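Local coordinates for NBS-LRR class disease resistance protein (Oryza sativa subsp. japonica, PDB 6FU9) that probably recognises a blast-fungus effector through a heavy-metal-associated-like domain with a ferredoxin-like fold, as part of an intracellular immune receptor of rice, at residues M6-F11 and E74-K79; K12-D17 and V67-F72. One frame throughout, in Å; residues are numbered along the deposited sequence.

Contact 1. Residues M6-F11 and E74-K79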
ATOM      1  N   MET A   6     -12.365  -8.846  -3.774  1.00 14.73           N
ATOM      2  CA  MET A   6     -11.420  -8.028  -4.518  1.00 14.15           C
ATOM      3  C   MET A   6      -9.998  -8.106  -3.942  1.00 13.92           C
ATOM      4  O   MET A   6      -9.790  -8.368  -2.792  1.00 15.05           O
ATOM      5  CB  MET A   6     -11.925  -6.599  -4.516  1.00 17.10           C
ATOM      6  CG  MET A   6     -13.165  -6.475  -5.410  1.00 19.89           C
ATOM      7  SD  MET A   6     -13.993  -4.910  -5.439  1.00 28.32           S
ATOM      8  CE  MET A   6     -12.669  -4.207  -6.266  1.00 26.70           C
ATOM      9  N   GLN A   7      -9.070  -7.842  -4.855  1.00 15.10           N
ATOM     10  CA  GLN A   7      -7.651  -7.788  -4.594  1.00 14.73           C
ATOM     11  C   GLN A   7      -7.184  -6.318  -4.423  1.00 12.71           C
ATOM     12  O   GLN A   7      -7.768  -5.448  -5.064  1.00 14.08           O
ATOM     13  CB  GLN A   7      -6.879  -8.240  -5.875  1.00 20.51           C
ATOM     14  CG  GLN A   7      -6.885  -9.682  -6.333  1.00 19.33           C
ATOM     15  CD  GLN A   7      -6.439  -9.718  -7.792  1.00 19.15           C
ATOM     16  OE1 GLN A   7      -7.143  -9.409  -8.685  1.00 17.30           O
ATOM     17  NE2 GLN A   7      -5.253 -10.258  -7.999  1.00 21.01           N
ATOM     18  N   LYS A   8      -6.149  -6.132  -3.645  1.00 12.30           N
ATOM     19  CA  LYS A   8      -5.425  -4.862  -3.503  1.00 12.93           C
ATOM     20  C   LYS A   8      -3.992  -5.101  -3.707  1.00 13.37           C
ATOM     21  O   LYS A   8      -3.361  -5.931  -2.981  1.00 17.91           O
ATOM     22  CB  LYS A   8      -5.683  -4.268  -2.129  1.00 15.05           C
ATOM     23  CG  LYS A   8      -5.023  -2.918  -1.916  1.00 16.60           C
ATOM     24  CD  LYS A   8      -5.441  -2.346  -0.554  1.00 20.07           C
ATOM     25  CE  LYS A   8      -4.810  -1.070  -0.200  1.00 22.55           C
ATOM     26  NZ  LYS A   8      -5.362  -0.725   1.122  1.00 22.18           N
ATOM     27  N   ILE A   9      -3.372  -4.467  -4.720  1.00 12.49           N
ATOM     28  CA  ILE A   9      -1.997  -4.627  -5.056  1.00 12.51           C
ATOM     29  C   ILE A   9      -1.349  -3.246  -5.016  1.00 12.72           C
ATOM     30  O   ILE A   9      -1.864  -2.308  -5.636  1.00 14.74           O
ATOM     31  CB  ILE A   9      -1.792  -5.184  -6.454  1.00 14.64           C
ATOM     32  CG1 ILE A   9      -2.539  -6.525  -6.645  1.00 16.46           C
ATOM     33  CG2 ILE A   9      -0.323  -5.351  -6.739  1.00 18.43           C
ATOM     34  CD1 ILE A   9      -2.702  -6.952  -8.056  1.00 27.56           C
ATOM     35  N   VAL A  10      -0.263  -3.106  -4.285  1.00 12.40           N
ATOM     36  CA  VAL A  10       0.456  -1.816  -4.216  1.00 13.09           C
ATOM     37  C   VAL A  10       1.827  -1.996  -4.795  1.00 12.32           C
ATOM     38  O   VAL A  10       2.567  -2.938  -4.368  1.00 13.73           O
ATOM     39  CB  VAL A  10       0.539  -1.281  -2.794  1.00 13.95           C
ATOM     40  CG1 VAL A  10       1.164   0.153  -2.797  1.00 15.48           C
ATOM     41  CG2 VAL A  10      -0.805  -1.244  -2.100  1.00 15.93           C
ATOM     42  N   PHE A  11       2.189  -1.115  -5.729  1.00 13.10           N
ATOM     43  CA  PHE A  11       3.522  -1.051  -6.292  1.00 14.09           C
ATOM     44  C   PHE A  11       4.236   0.201  -5.770  1.00 14.20           C
ATOM     45  O   PHE A  11       3.572   1.214  -5.496  1.00 16.60           O
ATOM     46  CB  PHE A  11       3.508  -1.002  -7.808  1.00 14.07           C
ATOM     47  CG  PHE A  11       2.869  -2.181  -8.477  1.00 13.92           C
ATOM     48  CD1 PHE A  11       3.576  -3.364  -8.621  1.00 15.22           C
ATOM     49  CD2 PHE A  11       1.589  -2.141  -8.967  1.00 15.62           C
ATOM     50  CE1 PHE A  11       3.020  -4.474  -9.249  1.00 16.43           C
ATOM     51  CE2 PHE A  11       1.016  -3.233  -9.584  1.00 16.62           C
ATOM     52  CZ  PHE A  11       1.745  -4.395  -9.731  1.00 16.13           C
ATOM     53  N   GLU A  74       2.839  -4.446  -1.650  1.00 13.10           N
ATOM     54  CA  GLU A  74       1.820  -5.170  -0.902  1.00 13.14           C
ATOM     55  C   GLU A  74       0.936  -5.967  -1.824  1.00 13.24           C
ATOM     56  O   GLU A  74       0.589  -5.533  -2.937  1.00 14.23           O
ATOM     57  CB  GLU A  74       0.946  -4.152  -0.149  1.00 14.01           C
ATOM     58  CG  GLU A  74      -0.283  -4.762   0.498  1.00 16.14           C
ATOM     59  CD  GLU A  74      -1.170  -3.710   1.106  1.00 16.34           C
ATOM     60  OE1 GLU A  74      -0.719  -2.588   1.360  1.00 18.62           O
ATOM     61  OE2 GLU A  74      -2.367  -4.052   1.386  1.00 17.66           O
ATOM     62  N   VAL A  75       0.556  -7.149  -1.320  1.00 12.94           N
ATOM     63  CA  VAL A  75      -0.514  -7.926  -1.943  1.00 12.92           C
ATOM     64  C   VAL A  75      -1.495  -8.303  -0.827  1.00 12.78           C
ATOM     65  O   VAL A  75      -1.071  -8.896   0.177  1.00 13.29           O
ATOM     66  CB  VAL A  75       0.042  -9.198  -2.639  1.00 15.27           C
ATOM     67  CG1 VAL A  75      -1.051 -10.043  -3.195  1.00 18.56           C
ATOM     68  CG2 VAL A  75       1.033  -8.825  -3.736  1.00 17.65           C
ATOM     69  N   SER A  76      -2.763  -7.962  -0.979  1.00 11.59           N
ATOM     70  CA  SER A  76      -3.746  -8.267   0.030  1.00 11.75           C
ATOM     71  C   SER A  76      -5.119  -8.412  -0.629  1.00 11.30           C
ATOM     72  O   SER A  76      -5.284  -8.113  -1.807  1.00 12.88           O
ATOM     73  CB  SER A  76      -3.756  -7.232   1.125  1.00 13.06           C
ATOM     74  OG  SER A  76      -4.114  -5.960   0.627  1.00 15.04           O
ATOM     75  N   GLN A  77      -6.064  -8.923   0.150  1.00 12.40           N
ATOM     76  CA  GLN A  77      -7.442  -8.977  -0.251  1.00 12.46           C
ATOM     77  C   GLN A  77      -8.193  -7.829   0.414  1.00 12.64           C
ATOM     78  O   GLN A  77      -7.825  -7.393   1.493  1.00 14.06           O
ATOM     79  CB  GLN A  77      -8.079 -10.303   0.161  1.00 13.10           C
ATOM     80  CG  GLN A  77      -7.574 -11.513  -0.680  1.00 14.21           C
ATOM     81  CD  GLN A  77      -8.066 -11.479  -2.112  1.00 13.21           C
ATOM     82  OE1 GLN A  77      -7.290 -11.249  -3.051  1.00 15.74           O
ATOM     83  NE2 GLN A  77      -9.346 -11.658  -2.296  1.00 15.39           N
ATOM     84  N   VAL A  78      -9.267  -7.360  -0.216  1.00 13.99           N
ATOM     85  CA  VAL A  78     -10.117  -6.354   0.368  1.00 14.36           C
ATOM     86  C   VAL A  78     -11.020  -7.008   1.439  1.00 14.39           C
ATOM     87  O   VAL A  78     -11.562  -8.095   1.175  1.00 16.27           O
ATOM     88  CB  VAL A  78     -10.965  -5.697  -0.702  1.00 14.84           C
ATOM     89  CG1 VAL A  78     -12.037  -4.754  -0.116  1.00 15.87           C
ATOM     90  CG2 VAL A  78     -10.071  -4.916  -1.652  1.00 15.50           C
ATOM     91  N   LYS A  79     -11.131  -6.393   2.610  1.00 13.76           N
ATOM     92  CA  LYS A  79     -12.067  -6.828   3.631  1.00 14.94           C
ATOM     93  C   LYS A  79     -13.458  -6.303   3.283  1.00 14.28           C
ATOM     94  O   LYS A  79     -13.740  -5.089   3.417  1.00 16.16           O
ATOM     95  CB  LYS A  79     -11.636  -6.350   5.008  1.00 14.54           C
ATOM     96  CG  LYS A  79     -12.518  -6.910   6.119  1.00 15.07           C
ATOM     97  CD  LYS A  79     -12.143  -6.454   7.523  1.00 15.96           C
ATOM     98  CE  LYS A  79     -12.477  -4.984   7.738  1.00 17.13           C
ATOM     99  NZ  LYS A  79     -12.226  -4.578   9.156  1.00 16.99           N
TER
HETATM  100  O   HOH W   1      -4.031  -2.438   2.779  1.00 17.13           O
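Gln-7 to Val-10 pair with Glu-74 to Gln-77 where the first and last strands (7-12 and 71-77) of a ferredoxin-like beta-alpha-beta-beta-alpha-beta fold lie side by side. Strands 7-11 and 74-77 run antiparallel with axes 4.7 Å apart. Lys-8/Ser-76 and Val-10/Glu-74 are hydrogen-bonded pairs; Gln-7/Gln-77 and Ile-9/Val-75 are non-hydrogen-bonded ones. Just beyond the ladder, Val-78 N gives a nearly straight bond to Met-6 O (2.8 Å, 177° at the hydrogen), and CG2 of Val-78 packs on CB of Met-6.

On the face with Lys-8, Val-10, Glu-74 and Ser-76 a lysine, a carboxylate and a hydroxyl come together. Lys-8 is fully extended, CG anti to the backbone N (chi1 -177°), which lays its methylenes beside Ser-76 and Glu-74: CB lies 3.6 Å from Ser-76 OG and CD 4.0 Å from Glu-74 OE2. Lys-8 NZ stops 4.5 Å from Glu-74 OE2, too far for a salt bridge, and a water bridges the two, its oxygen 2.7 Å from both Lys-8 NZ and Glu-74 OE2. Within its own strand Ser-76 OG donates to the anti lone pair of Glu-74 OE2; across the strands Glu-74 OE1 rests 3.7 Å from CG2 of Val-10.

On the other face Gln-77, bent at chi2, brings OE1 against the CG methylene of Gln-7, the amide planes 32° apart. The two amides serve other partners: Gln-7 OE1 accepts from Ile-54 N, and Gln-77 NE2 binds Glu-5 OE2.

Glu-74 and Val-75 also pair antiparallel with a strand of another protein chain, to whose backbone Lys-8 NZ makes a weak hydrogen bond. The serine and the water thus grip one carboxylate oxygen at this shared edge, and the nearby lysine would be expected to favour the carboxylate's charged form.

Contact 2. Residues K12-D17 and V67-F72; sequences KIPMVD and VGPAMF
Lys-12 and Met-71 form an antiparallel hydrogen-bonded pair through two backbone bonds. Lys-12 N reaches Met-71 O at 2.8 Å, and Met-71 N returns a bond to Lys-12 O at 3.0 Å. The latter oxygen also receives a CA-H...O contact from Ala-70.

Beyond this pair the contact is apolar, and Ile-13 supplies most of it by splitting its branches. CG1 and CD1 lie against the CB methyl of Ala-70, at 3.7 and 3.8 Å. CG2, anti to the backbone N, goes the other way, 4.0 Å from Val-67 CG1; these two side chains cross at about a right angle. Met-15 adds its sulfur, with SD 4.3 Å from the same Val-67 CG1, while the rings of Pro-14 and Pro-69 brush on the outer side, CD of Pro-14 being 4.3 Å from CG of Pro-69.

In the ferredoxin-like fold this is where the first strand leads into helix 18-29 and helix 56-66 hands over to the last strand; Met-15 and Val-67 both pack on Ala-24 of helix 18-29.

The turn in segment 67-72 is held by its own backbone. Gly-68, with positive phi, ends the helical conformation, and Pro-69 centres an inverse gamma turn, closed by Ala-70 N bonding to Gly-68 O at 2.8 Å. Among charged groups, Lys-12 NZ forms salt bridges with Asp-45 and with an acidic side chain of another protein chain.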
ATOM      1  N   LYS A  12       5.547   0.111  -5.649  1.00 14.60           N
ATOM      2  CA  LYS A  12       6.418   1.288  -5.487  1.00 15.58           C
ATOM      3  C   LYS A  12       7.121   1.475  -6.799  1.00 15.78           C
ATOM      4  O   LYS A  12       7.791   0.572  -7.317  1.00 17.70           O
ATOM      5  CB  LYS A  12       7.351   1.076  -4.307  1.00 18.85           C
ATOM      6  CG  LYS A  12       6.682   1.284  -2.936  1.00 22.84           C
ATOM      7  CD  LYS A  12       6.507   2.743  -2.431  1.00 25.89           C
ATOM      8  CE  LYS A  12       7.774   3.247  -1.788  1.00 23.87           C
ATOM      9  NZ  LYS A  12       7.703   4.663  -1.402  1.00 25.84           N
ATOM     10  N   ILE A  13       6.974   2.688  -7.391  1.00 16.07           N
ATOM     11  CA  ILE A  13       7.600   2.996  -8.704  1.00 17.68           C
ATOM     12  C   ILE A  13       8.159   4.360  -8.544  1.00 20.18           C
ATOM     13  O   ILE A  13       7.396   5.332  -8.486  1.00 24.38           O
ATOM     14  CB  ILE A  13       6.608   2.947  -9.876  1.00 20.56           C
ATOM     15  CG1 ILE A  13       5.632   1.767  -9.779  1.00 21.62           C
ATOM     16  CG2 ILE A  13       7.368   2.933 -11.177  1.00 23.06           C
ATOM     17  CD1 ILE A  13       4.674   1.624 -10.945  1.00 24.90           C
ATOM     18  N   PRO A  14       9.479   4.471  -8.434  1.00 24.41           N
ATOM     19  CA  PRO A  14      10.059   5.816  -8.546  1.00 31.16           C
ATOM     20  C   PRO A  14       9.468   6.531  -9.795  1.00 31.94           C
ATOM     21  O   PRO A  14       9.461   5.972 -10.877  1.00 42.20           O
ATOM     22  CB  PRO A  14      11.546   5.533  -8.711  1.00 32.01           C
ATOM     23  CG  PRO A  14      11.723   4.288  -7.921  1.00 33.30           C
ATOM     24  CD  PRO A  14      10.507   3.452  -8.215  1.00 31.06           C
ATOM     25  N   MET A  15       8.908   7.716  -9.606  1.00 33.73           N
ATOM     26  CA  MET A  15       8.281   8.435 -10.756  1.00 34.28           C
ATOM     27  C   MET A  15       8.750   9.850 -10.894  1.00 45.06           C
ATOM     28  O   MET A  15       8.510  10.616 -10.000  1.00 47.97           O
ATOM     29  CB  MET A  15       6.728   8.271 -10.674  1.00 31.45           C
ATOM     30  CG  MET A  15       6.236   6.938 -11.245  1.00 28.63           C
ATOM     31  SD  MET A  15       4.476   6.520 -11.167  1.00 28.28           S
ATOM     32  CE  MET A  15       4.269   6.563  -9.375  1.00 24.15           C
ATOM     33  N   VAL A  16       9.481  10.187 -11.970  1.00 55.25           N
ATOM     34  CA  VAL A  16      10.187  11.490 -12.033  1.00 63.33           C
ATOM     35  C   VAL A  16       9.246  12.746 -11.883  1.00 73.60           C
ATOM     36  O   VAL A  16       9.674  13.791 -11.368  1.00142.31           O
ATOM     37  CB  VAL A  16      11.146  11.600 -13.273  1.00 70.86           C
ATOM     38  CG1 VAL A  16      11.983  12.880 -13.208  1.00 74.14           C
ATOM     39  CG2 VAL A  16      12.098  10.401 -13.371  1.00 67.61           C
ATOM     40  N   ASP A  17       7.972  12.617 -12.287  1.00 69.93           N
ATOM     41  CA  ASP A  17       7.079  13.763 -12.485  1.00 39.61           C
ATOM     42  C   ASP A  17       5.621  13.349 -12.738  1.00 35.31           C
ATOM     43  O   ASP A  17       5.304  12.171 -12.688  1.00 33.34           O
ATOM     44  CB  ASP A  17       7.614  14.551 -13.699  1.00 41.53           C
ATOM     45  CG  ASP A  17       7.738  13.675 -14.952  1.00 49.41           C
ATOM     46  OD1 ASP A  17       7.246  12.537 -14.932  1.00 46.54           O
ATOM     47  OD2 ASP A  17       8.326  14.104 -15.956  1.00 64.67           O
ATOM     48  N   VAL A  67       6.922   2.391 -17.683  1.00 20.03           N
ATOM     49  CA  VAL A  67       6.864   3.453 -16.660  1.00 20.75           C
ATOM     50  C   VAL A  67       8.120   3.582 -15.857  1.00 19.65           C
ATOM     51  O   VAL A  67       8.602   4.709 -15.704  1.00 21.66           O
ATOM     52  CB  VAL A  67       5.667   3.217 -15.708  1.00 21.79           C
ATOM     53  CG1 VAL A  67       5.629   4.253 -14.582  1.00 25.36           C
ATOM     54  CG2 VAL A  67       4.341   3.176 -16.475  1.00 22.00           C
ATOM     55  N   GLY A  68       8.678   2.502 -15.320  1.00 19.32           N
ATOM     56  CA  GLY A  68       9.872   2.608 -14.491  1.00 20.17           C
ATOM     57  C   GLY A  68      10.070   1.349 -13.699  1.00 17.33           C
ATOM     58  O   GLY A  68       9.287   0.400 -13.884  1.00 17.57           O
ATOM     59  N   PRO A  69      11.036   1.332 -12.796  1.00 18.67           N
ATOM     60  CA  PRO A  69      11.435   0.111 -12.114  1.00 18.10           C
ATOM     61  C   PRO A  69      10.484  -0.308 -10.972  1.00 17.87           C
ATOM     62  O   PRO A  69      10.782  -0.230  -9.775  1.00 20.81           O
ATOM     63  CB  PRO A  69      12.807   0.444 -11.590  1.00 22.28           C
ATOM     64  CG  PRO A  69      12.845   1.887 -11.478  1.00 24.89           C
ATOM     65  CD  PRO A  69      11.992   2.416 -12.557  1.00 24.84           C
ATOM     66  N   ALA A  70       9.311  -0.772 -11.332  1.00 18.03           N
ATOM     67  CA  ALA A  70       8.285  -1.130 -10.403  1.00 16.24           C
ATOM     68  C   ALA A  70       8.655  -2.319  -9.521  1.00 16.38           C
ATOM     69  O   ALA A  70       9.225  -3.284 -10.007  1.00 18.98           O
ATOM     70  CB  ALA A  70       6.994  -1.385 -11.169  1.00 17.70           C
ATOM     71  N   MET A  71       8.316  -2.200  -8.235  1.00 15.71           N
ATOM     72  CA  MET A  71       8.426  -3.305  -7.280  1.00 17.26           C
ATOM     73  C   MET A  71       7.092  -3.489  -6.560  1.00 15.20           C
ATOM     74  O   MET A  71       6.394  -2.513  -6.234  1.00 15.80           O
ATOM     75  CB  MET A  71       9.522  -3.070  -6.269  1.00 21.20           C
ATOM     76  CG  MET A  71      10.906  -2.917  -6.934  1.00 25.43           C
ATOM     77  SD  MET A  71      11.529  -4.486  -7.631  1.00 32.99           S
ATOM     78  CE  MET A  71      12.037  -5.287  -6.099  1.00 37.34           C
ATOM     79  N   PHE A  72       6.775  -4.717  -6.217  1.00 14.86           N
ATOM     80  CA  PHE A  72       5.649  -4.960  -5.333  1.00 14.12           C
ATOM     81  C   PHE A  72       5.941  -4.461  -3.933  1.00 14.64           C
ATOM     82  O   PHE A  72       7.010  -4.763  -3.363  1.00 16.66           O
ATOM     83  CB  PHE A  72       5.281  -6.438  -5.267  1.00 14.57           C
ATOM     84  CG  PHE A  72       4.608  -6.999  -6.487  1.00 15.65           C
ATOM     85  CD1 PHE A  72       3.260  -7.011  -6.568  1.00 16.59           C
ATOM     86  CD2 PHE A  72       5.332  -7.614  -7.495  1.00 16.21           C
ATOM     87  CE1 PHE A  72       2.613  -7.613  -7.649  1.00 18.67           C
ATOM     88  CE2 PHE A  72       4.701  -8.216  -8.546  1.00 17.16           C
ATOM     89  CZ  PHE A  72       3.331  -8.183  -8.656  1.00 18.51           C
TER

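Contact 1 lies on the ladder of strands 7-12 and 71-77; contact 2 adds one more pair and the loops beyond, shifted by one residue in register, consistent with a beta bulge in strand 71-77. Their centres are about 18 Å apart, on opposite sides of the chain's centre. Along the chain the order is 6-11, 12-17, 67-72, 74-79, so contact 2 closes within the span of contact 1. The two meet where Phe-11 CE1 lies 3.5 Å from Phe-72 CE1, with the ring planes at about 45°, beside helix 56-66. This edge, which another protein chain extends, therefore runs from the helix connections at contact 2 to the terminal tails at contact 1.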